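Local coordinates for protein ralf, proline/betaine transporter (Legionella pneumophila, PDB 4D7Q) that probably acts as a guanine-nucleotide exchange factor, here as a chimera of the Legionella RalF Sec7 domain and the Rickettsia RalF capping domain, at residues A[9-14]-A[40-45]. The protein carries 2 engineered substitutions. Numbering follows the deposited sequence.
Sequences PEIEKA and YKISPN
Glu10 lays its aliphatic stem over one face of the Tyr40 ring, and this CH-pi contact carries most of the meeting between the short helix 9-13 and the segment 40-45. The methylene CG stands 3.5 Å from the centroid of the Tyr40 ring, only 11° off the ring normal, while CB lies over the CD2/CE2 side. CG sits opposite the carbonyl carbon, and the bend at chi2 (-61°) turns the carboxylate to continue over the phenol end. There its plane lies only 10° from that of the ring. Tyrosine suits the place because its flat ring offers a broad face to the methylene; Glu10 CD comes within 3.7 Å of Tyr40 OH, with no hydrogen bond between the two side chains.

The negative charge of Glu10 is paired within the same helix by Lys13, which reaches back along its flank to form a salt bridge whose hydrogen bond is weak (Lys13 NZ to Glu10 OE2, 3.4 Å). Glutamate suits this place because its two methylenes can cover an aromatic ring while its carboxylate remains within range of a lysine.

The apolar part is smaller. Ile11, buried, and Ile42 run alongside each other with opposite sense, Ile11 CG1 4.1 Å from Ile42 CD1. Isoleucine fills such a place without bringing in a polar atom. Ile36 and Glu47 also touch Ile11. Lys41, with positive phi, turns the chain out of the preceding helix, and Ile42 then points back toward helix 9-13. His8, the last of a histidine run that is probably a purification tag, also meets the Tyr40 ring.

The contact thus joins the N-terminal helix to the turn between helices 26-40 and 44-54 in the Sec7 part of the fusion. Lacking any hydrogen bond across it, it rests on dispersion and on shape, with the ion pair probably steadying the glutamate.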
# COMPACT_ATOMS: atom_id res chain seq x y z
N PRO A 9 -22.01 -24.03 7.86
CA PRO A 9 -21.83 -24.20 9.32
C PRO A 9 -20.38 -24.42 9.75
O PRO A 9 -20.01 -24.04 10.85
CB PRO A 9 -22.68 -25.43 9.64
CG PRO A 9 -23.70 -25.46 8.56
CD PRO A 9 -23.01 -24.99 7.33
N GLU A 10 -19.55 -25.04 8.87
CA GLU A 10 -18.14 -25.30 9.17
C GLU A 10 -17.35 -24.02 9.30
O GLU A 10 -16.51 -23.93 10.21
CB GLU A 10 -17.51 -26.32 8.21
CG GLU A 10 -18.05 -27.72 8.44
CD GLU A 10 -17.83 -28.37 9.80
OE1 GLU A 10 -16.82 -28.07 10.46
OE2 GLU A 10 -18.68 -29.21 10.19
N ILE A 11 -17.67 -23.01 8.48
CA ILE A 11 -17.05 -21.68 8.57
C ILE A 11 -17.54 -20.98 9.86
O ILE A 11 -16.72 -20.45 10.62
CB ILE A 11 -17.30 -20.86 7.26
CG1 ILE A 11 -16.49 -21.44 6.06
CG2 ILE A 11 -17.03 -19.33 7.43
CD1 ILE A 11 -14.91 -21.04 6.03
N GLU A 12 -18.86 -21.03 10.14
CA GLU A 12 -19.48 -20.43 11.33
C GLU A 12 -18.92 -20.95 12.65
O GLU A 12 -18.58 -20.14 13.52
CB GLU A 12 -21.02 -20.57 11.28
CG GLU A 12 -21.62 -19.89 10.06
CD GLU A 12 -22.90 -19.09 10.25
OE1 GLU A 12 -23.84 -19.61 10.90
OE2 GLU A 12 -22.98 -17.97 9.70
N LYS A 13 -18.78 -22.28 12.80
CA LYS A 13 -18.24 -22.95 13.99
C LYS A 13 -16.81 -22.52 14.27
O LYS A 13 -16.46 -22.26 15.42
CB LYS A 13 -18.24 -24.49 13.81
CG LYS A 13 -19.58 -25.14 14.00
CD LYS A 13 -19.64 -26.50 13.33
CE LYS A 13 -21.06 -26.87 12.98
NZ LYS A 13 -21.15 -28.12 12.19
N ALA A 14 -15.99 -22.45 13.20
CA ALA A 14 -14.56 -22.12 13.26
C ALA A 14 -14.20 -20.62 13.37
O ALA A 14 -13.01 -20.31 13.47
CB ALA A 14 -13.84 -22.77 12.09
N TYR A 40 -14.97 -28.70 2.43
CA TYR A 40 -16.42 -28.60 2.39
C TYR A 40 -17.02 -28.06 1.08
O TYR A 40 -18.18 -27.84 0.98
CB TYR A 40 -16.93 -27.92 3.64
CG TYR A 40 -16.63 -28.74 4.89
CD1 TYR A 40 -17.42 -29.82 5.24
CD2 TYR A 40 -15.55 -28.46 5.68
CE1 TYR A 40 -17.16 -30.57 6.35
CE2 TYR A 40 -15.27 -29.21 6.80
CZ TYR A 40 -16.07 -30.27 7.12
OH TYR A 40 -15.82 -31.00 8.21
N LYS A 41 -16.20 -27.94 0.07
CA LYS A 41 -16.61 -27.57 -1.30
C LYS A 41 -17.25 -26.17 -1.40
O LYS A 41 -18.34 -26.00 -1.96
CB LYS A 41 -17.46 -28.69 -1.94
CG LYS A 41 -16.73 -30.03 -2.00
CD LYS A 41 -17.61 -31.18 -2.50
CE LYS A 41 -18.34 -31.94 -1.40
NZ LYS A 41 -19.57 -31.23 -0.94
N ILE A 42 -16.55 -25.17 -0.82
CA ILE A 42 -16.95 -23.77 -0.72
C ILE A 42 -15.92 -22.93 -1.51
O ILE A 42 -14.72 -23.21 -1.43
CB ILE A 42 -16.98 -23.33 0.78
CG1 ILE A 42 -17.77 -24.31 1.66
CG2 ILE A 42 -17.51 -21.91 0.94
CD1 ILE A 42 -17.29 -24.26 3.14
N SER A 43 -16.39 -21.91 -2.25
CA SER A 43 -15.53 -21.00 -3.02
C SER A 43 -14.73 -20.08 -2.05
O SER A 43 -15.34 -19.33 -1.28
CB SER A 43 -16.37 -20.20 -4.02
OG SER A 43 -15.50 -19.60 -4.98
N PRO A 44 -13.38 -20.24 -1.99
CA PRO A 44 -12.60 -19.55 -0.95
C PRO A 44 -12.43 -18.03 -1.01
O PRO A 44 -12.33 -17.43 0.06
CB PRO A 44 -11.25 -20.26 -0.99
CG PRO A 44 -11.13 -20.76 -2.40
CD PRO A 44 -12.53 -21.17 -2.77
N ASN A 45 -12.32 -17.43 -2.19
CA ASN A 45 -12.09 -15.98 -2.28
C ASN A 45 -13.19 -15.15 -1.63
O ASN A 45 -12.89 -14.21 -0.89
CB ASN A 45 -11.83 -15.55 -3.70
CG ASN A 45 -10.60 -16.19 -4.26
OD1 ASN A 45 -9.69 -16.61 -3.53
ND2 ASN A 45 -10.60 -16.35 -5.57